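Hypothetical protein HP_0496 (Helicobacter pylori, PDB 2PZH) hydrolyses the thioester bond of acyl-CoAs, with activity on long-chain fatty acyl-CoAs and benzoyl-CoA, and may take part in phospholipid metabolism. Local coordinates at residues A[77-82]-A[121-126]; A[83-88]-A[104-109]. All coordinates share one frame; numbering follows the deposited sequence.

Contact 1. Residues A[77-82]-A[121-126]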
loop_
_atom_site.group_PDB
_atom_site.type_symbol
_atom_site.label_atom_id
_atom_site.label_comp_id
_atom_site.label_asym_id
_atom_site.label_seq_id
_atom_site.Cartn_x
_atom_site.Cartn_y
_atom_site.Cartn_z
ATOM N N LEU A 77 -17.528 24.692 5.774
ATOM C CA LEU A 77 -16.239 25.359 5.621
ATOM C C LEU A 77 -16.150 26.531 6.586
ATOM O O LEU A 77 -16.921 27.493 6.475
ATOM C CB LEU A 77 -16.056 25.864 4.186
ATOM C CG LEU A 77 -14.663 25.900 3.531
ATOM C CD1 LEU A 77 -14.665 26.874 2.357
ATOM C CD2 LEU A 77 -13.544 26.245 4.511
ATOM N N ARG A 78 -15.206 26.451 7.522
ATOM C CA ARG A 78 -14.972 27.514 8.500
ATOM C C ARG A 78 -13.587 28.123 8.313
ATOM O O ARG A 78 -12.816 27.685 7.460
ATOM C CB ARG A 78 -15.099 26.979 9.925
ATOM C CG ARG A 78 -16.436 26.340 10.229
ATOM C CD ARG A 78 -17.581 27.342 10.167
ATOM N NE ARG A 78 -18.845 26.680 10.477
ATOM C CZ ARG A 78 -20.038 27.102 10.073
ATOM N NH1 ARG A 78 -20.148 28.198 9.333
ATOM N NH2 ARG A 78 -21.125 26.423 10.412
ATOM N N LYS A 79 -13.267 29.134 9.111
ATOM C CA LYS A 79 -11.956 29.770 9.023
ATOM C C LYS A 79 -10.825 28.782 9.327
ATOM O O LYS A 79 -9.776 28.801 8.673
ATOM C CB LYS A 79 -11.884 30.973 9.970
ATOM C CG LYS A 79 -10.573 31.733 9.916
ATOM C CD LYS A 79 -10.747 33.170 10.386
ATOM C CE LYS A 79 -11.672 33.937 9.445
ATOM N NZ LYS A 79 -11.928 35.333 9.907
ATOM N N VAL A 80 -11.057 27.909 10.304
ATOM C CA VAL A 80 -10.013 27.030 10.837
ATOM C C VAL A 80 -10.111 25.553 10.395
ATOM O O VAL A 80 -9.173 24.772 10.598
ATOM C CB VAL A 80 -9.992 27.102 12.381
ATOM C CG1 VAL A 80 -8.762 26.400 12.946
ATOM C CG2 VAL A 80 -10.020 28.559 12.825
ATOM N N PHE A 81 -11.234 25.168 9.797
ATOM C CA PHE A 81 -11.388 23.778 9.370
ATOM C C PHE A 81 -12.374 23.594 8.218
ATOM O O PHE A 81 -13.163 24.490 7.888
ATOM C CB PHE A 81 -11.727 22.859 10.567
ATOM C CG PHE A 81 -13.143 22.987 11.074
ATOM C CD1 PHE A 81 -14.198 22.398 10.393
ATOM C CD2 PHE A 81 -13.415 23.667 12.251
ATOM C CE1 PHE A 81 -15.496 22.498 10.854
ATOM C CE2 PHE A 81 -14.715 23.770 12.725
ATOM C CZ PHE A 81 -15.759 23.184 12.025
ATOM N N VAL A 82 -12.309 22.428 7.585
ATOM C CA VAL A 82 -13.281 22.084 6.567
ATOM C C VAL A 82 -13.745 20.650 6.772
ATOM O O VAL A 82 -12.949 19.779 7.141
ATOM C CB VAL A 82 -12.692 22.263 5.152
ATOM C CG1 VAL A 82 -11.393 21.433 4.993
ATOM C CG2 VAL A 82 -13.738 21.939 4.076
ATOM N N PRO A 121 -2.875 25.074 15.118
ATOM C CA PRO A 121 -4.000 25.441 14.260
ATOM C C PRO A 121 -3.887 26.866 13.722
ATOM O O PRO A 121 -3.791 27.822 14.502
ATOM C CB PRO A 121 -5.213 25.322 15.196
ATOM C CG PRO A 121 -4.663 25.419 16.564
ATOM C CD PRO A 121 -3.306 24.794 16.498
ATOM N N ILE A 122 -3.874 26.990 12.396
ATOM C CA ILE A 122 -3.933 28.285 11.728
ATOM C C ILE A 122 -5.118 28.313 10.765
ATOM O O ILE A 122 -5.757 27.285 10.518
ATOM C CB ILE A 122 -2.619 28.618 10.972
ATOM C CG1 ILE A 122 -2.335 27.576 9.888
ATOM C CG2 ILE A 122 -1.439 28.712 11.959
ATOM C CD1 ILE A 122 -1.120 27.877 9.026
ATOM N N ALA A 123 -5.424 29.495 10.240
ATOM C CA ALA A 123 -6.533 29.642 9.309
ATOM C C ALA A 123 -6.205 28.939 8.002
ATOM O O ALA A 123 -5.043 28.878 7.591
ATOM C CB ALA A 123 -6.821 31.111 9.060
ATOM N N ILE A 124 -7.231 28.397 7.352
ATOM C CA ILE A 124 -7.066 27.868 6.006
ATOM C C ILE A 124 -6.641 29.050 5.110
ATOM O O ILE A 124 -7.206 30.137 5.215
ATOM C CB ILE A 124 -8.372 27.193 5.512
ATOM C CG1 ILE A 124 -8.638 25.913 6.317
ATOM C CG2 ILE A 124 -8.291 26.866 4.030
ATOM C CD1 ILE A 124 -10.055 25.372 6.202
ATOM N N PRO A 125 -5.617 28.855 4.255
ATOM C CA PRO A 125 -5.199 29.959 3.390
ATOM C C PRO A 125 -6.370 30.467 2.553
ATOM O O PRO A 125 -7.191 29.667 2.100
ATOM C CB PRO A 125 -4.155 29.316 2.481
ATOM C CG PRO A 125 -3.635 28.148 3.259
ATOM C CD PRO A 125 -4.806 27.644 4.039
ATOM N N LYS A 126 -6.440 31.779 2.344
ATOM C CA LYS A 126 -7.530 32.375 1.568
ATOM C C LYS A 126 -7.689 31.759 0.174
ATOM O O LYS A 126 -8.812 31.540 -0.284
ATOM C CB LYS A 126 -7.378 33.900 1.489
ATOM C CG LYS A 126 -7.869 34.634 2.747
ATOM C CD LYS A 126 -7.480 36.113 2.735
ATOM C CE LYS A 126 -6.026 36.334 3.166
ATOM N NZ LYS A 126 -5.043 35.895 2.136
HETATM O O HOH W 1 -9.766 30.500 6.277
#

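Contact 2. Residues A[83-88]-A[104-109]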
loop_
_atom_site.group_PDB
_atom_site.type_symbol
_atom_site.label_atom_id
_atom_site.label_comp_id
_atom_site.label_asym_id
_atom_site.label_seq_id
_atom_site.Cartn_x
_atom_site.Cartn_y
_atom_site.Cartn_z
ATOM N N VAL A 83 -15.031 20.408 6.554
ATOM C CA VAL A 83 -15.545 19.058 6.600
ATOM C C VAL A 83 -16.046 18.684 5.218
ATOM O O VAL A 83 -16.852 19.399 4.615
ATOM C CB VAL A 83 -16.667 18.892 7.647
ATOM C CG1 VAL A 83 -17.197 17.466 7.643
ATOM C CG2 VAL A 83 -16.169 19.278 9.048
ATOM N N LEU A 84 -15.566 17.554 4.715
ATOM C CA LEU A 84 -15.948 17.076 3.398
ATOM C C LEU A 84 -16.780 15.818 3.500
ATOM O O LEU A 84 -16.530 14.955 4.354
ATOM C CB LEU A 84 -14.716 16.752 2.554
ATOM C CG LEU A 84 -13.888 17.905 1.995
ATOM C CD1 LEU A 84 -13.000 18.451 3.053
ATOM C CD2 LEU A 84 -13.044 17.429 0.813
ATOM N N PHE A 85 -17.758 15.697 2.614
ATOM C CA PHE A 85 -18.474 14.455 2.465
ATOM C C PHE A 85 -18.043 13.801 1.164
ATOM O O PHE A 85 -18.060 14.438 0.115
ATOM C CB PHE A 85 -19.986 14.689 2.436
ATOM C CG PHE A 85 -20.773 13.427 2.342
ATOM C CD1 PHE A 85 -20.577 12.419 3.267
ATOM C CD2 PHE A 85 -21.700 13.236 1.332
ATOM C CE1 PHE A 85 -21.281 11.237 3.194
ATOM C CE2 PHE A 85 -22.419 12.052 1.252
ATOM C CZ PHE A 85 -22.208 11.056 2.188
ATOM N N GLN A 86 -17.650 12.535 1.231
ATOM C CA GLN A 86 -17.252 11.835 0.030
ATOM C C GLN A 86 -17.945 10.494 -0.072
ATOM O O GLN A 86 -17.961 9.718 0.894
ATOM C CB GLN A 86 -15.718 11.662 -0.023
ATOM C CG GLN A 86 -14.987 13.011 -0.149
ATOM C CD GLN A 86 -13.502 12.860 -0.280
ATOM O OE1 GLN A 86 -12.805 12.661 0.712
ATOM N NE2 GLN A 86 -12.992 12.995 -1.509
ATOM N N GLU A 87 -18.507 10.236 -1.248
ATOM C CA GLU A 87 -19.170 8.969 -1.529
ATOM C C GLU A 87 -18.531 8.322 -2.725
ATOM O O GLU A 87 -18.152 8.996 -3.689
ATOM C CB GLU A 87 -20.657 9.185 -1.837
ATOM C CG GLU A 87 -21.493 9.512 -0.622
ATOM C CD GLU A 87 -22.986 9.576 -0.952
ATOM O OE1 GLU A 87 -23.806 9.366 -0.035
ATOM O OE2 GLU A 87 -23.339 9.841 -2.117
ATOM N N ILE A 88 -18.448 6.999 -2.692
ATOM C CA ILE A 88 -17.891 6.261 -3.807
ATOM C C ILE A 88 -18.970 5.360 -4.375
ATOM O O ILE A 88 -19.596 4.590 -3.645
ATOM C CB ILE A 88 -16.656 5.411 -3.362
ATOM C CG1 ILE A 88 -15.595 6.327 -2.727
ATOM C CG2 ILE A 88 -16.116 4.544 -4.513
ATOM C CD1 ILE A 88 -14.332 5.602 -2.257
ATOM N N VAL A 104 -20.690 2.202 -2.696
ATOM C CA VAL A 104 -19.675 1.307 -2.159
ATOM C C VAL A 104 -19.180 1.764 -0.774
ATOM O O VAL A 104 -18.833 0.948 0.073
ATOM C CB VAL A 104 -18.511 1.212 -3.169
ATOM C CG1 VAL A 104 -17.275 0.533 -2.564
ATOM C CG2 VAL A 104 -18.968 0.465 -4.425
ATOM N N PHE A 105 -19.157 3.077 -0.552
ATOM C CA PHE A 105 -18.476 3.661 0.593
ATOM C C PHE A 105 -18.922 5.100 0.724
ATOM O O PHE A 105 -19.158 5.767 -0.287
ATOM C CB PHE A 105 -16.968 3.615 0.307
ATOM C CG PHE A 105 -16.093 4.236 1.376
ATOM C CD1 PHE A 105 -15.690 3.487 2.475
ATOM C CD2 PHE A 105 -15.651 5.558 1.268
ATOM C CE1 PHE A 105 -14.876 4.043 3.472
ATOM C CE2 PHE A 105 -14.809 6.118 2.232
ATOM C CZ PHE A 105 -14.427 5.354 3.352
ATOM N N ALA A 106 -19.056 5.566 1.959
ATOM C CA ALA A 106 -19.230 6.994 2.194
ATOM C C ALA A 106 -18.352 7.411 3.357
ATOM O O ALA A 106 -18.093 6.613 4.269
ATOM C CB ALA A 106 -20.682 7.330 2.480
ATOM N N SER A 107 -17.883 8.650 3.339
ATOM C CA SER A 107 -17.156 9.164 4.496
ATOM C C SER A 107 -17.472 10.623 4.759
ATOM O O SER A 107 -17.906 11.358 3.873
ATOM C CB SER A 107 -15.651 8.977 4.346
ATOM O OG SER A 107 -15.145 9.639 3.201
ATOM N N GLU A 108 -17.267 11.027 5.999
ATOM C CA GLU A 108 -17.279 12.417 6.358
ATOM C C GLU A 108 -15.960 12.614 7.042
ATOM O O GLU A 108 -15.652 11.905 7.996
ATOM C CB GLU A 108 -18.414 12.714 7.336
ATOM C CG GLU A 108 -18.443 14.159 7.782
ATOM C CD GLU A 108 -19.612 14.468 8.714
ATOM O OE1 GLU A 108 -20.748 14.033 8.422
ATOM O OE2 GLU A 108 -19.389 15.177 9.720
ATOM N N ILE A 109 -15.183 13.568 6.554
ATOM C CA ILE A 109 -13.826 13.765 7.043
ATOM C C ILE A 109 -13.600 15.224 7.370
ATOM O O ILE A 109 -13.924 16.105 6.561
ATOM C CB ILE A 109 -12.805 13.311 5.991
ATOM C CG1 ILE A 109 -13.115 11.865 5.580
ATOM C CG2 ILE A 109 -11.377 13.447 6.547
ATOM C CD1 ILE A 109 -12.445 11.409 4.297
#

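Contact 1. Residues A[77-82]-A[121-126]
Lys79 and Ile124 join the tight turn at 77-82 to the chain at 121-126 through one backbone hydrogen bond, Ile124 N to Lys79 O, 2.9 Å long and nearly straight at 164°. The donor lies almost in line with the carbonyl. A water donates one hydrogen bond to the same Lys79 O (2.9 Å) and another to Ile124 O (2.8 Å), bridging the two carbonyls. The turn itself is closed by Arg78 N bonding to Phe81 O. The closest CA atoms are those of Val80 and Ala123, 4.6 Å apart.

Ile124 contributes the largest share of the buried surface. Its chi1 (-68°) sets CG1 beside the backbone N, and the extended chi2 (164°) then carries CD1 to the turn, 3.6 Å from Phe81 C and 4.0 Å from Leu77 CD2. The beta-branch limits rotation, while the longer arm brings Ile124 CD1 to 4.2 Å from Val82 CB. Among the exposed residues, the small Ala123 lets the aliphatic part of Lys79 lie close, with Lys79 CG 3.9 Å from Ala123 CB, while Val80 CG1 grazes Pro121 CB. Arg78 CG lies over one face of the Phe81 ring, and its NE forms a salt bridge with Glu76.

Leu77 also packs on helix 126-133, for which Pro125 is the N-cap residue; on strand 102-114, Val82 rests on Phe111 and Ile124 on Phe113.

Contact 2. Residues A[83-88]-A[104-109]
Phe85 and Ala106 meet beside the antiparallel pairing of 83-88 with 104-109, strands running at 176° to each other. With CG anti to the backbone N (chi1 -178°), the Phe85 ring leans across toward the partner strand, its CE1 4.0 Å from Ala106 CB; a methyl is small enough to leave room for a ring. The ring also lies oblique to Ser107 O. On the same face, which Glu108 shares, Glu87 CG lies 3.9 Å from Ala106 CB. Val83 CG1 touches Glu108 CG at 3.5 Å, the acid's aliphatic stem serving as an apolar neighbour.

The other face carries Leu84, Gln86, Ile88, Phe105, Ser107 and Ile109. Ile88 CD1 reaches Phe105 CD2 at 3.8 Å. Gln86 is extended beyond CG and buried, its amide held by Arg31, Thr72 and the backbone of Cys27; Gln86 OE1 still comes within 3.8 Å of Ile109 CD1. The compact Ser107 places OG between its own backbone N and carbonyl carbon (chi1 59°), 3.8 Å from Gln86 CB.

Leu84 with Ile109, Gln86 with Ser107 and Ile88 with Phe105 are the hydrogen-bonded pairs, and at the end Ile88 O takes Val104 N at 2.8 Å and, weakly, Phe105 N: a classic beta bulge.

Strands 47-58 and 67-77 flank the hairpin, and helix 22-36 lies against the face bearing Leu84, Gln86 and Ile109, the central helix wrapped by the sheet of the hot-dog fold.

How the contacts relate
Strand 81-92 takes part in both contacts: its first residues belong to contact 1 and the following ones to contact 2, with the two centres about 20 Å apart. Along the chain contact 2 is nested inside the loop that contact 1 closes, since strand 102-114 returns from the hairpin before the chain reaches 121-126. Contact 2 lies near the middle of the antiparallel sheet, whereas contact 1 lies at the surface. Contact 1 ties the segment leading into helix 126-133 to the turn after strand 67-77, while contact 2 builds the hot-dog sheet itself, the one that packs against helix 22-36.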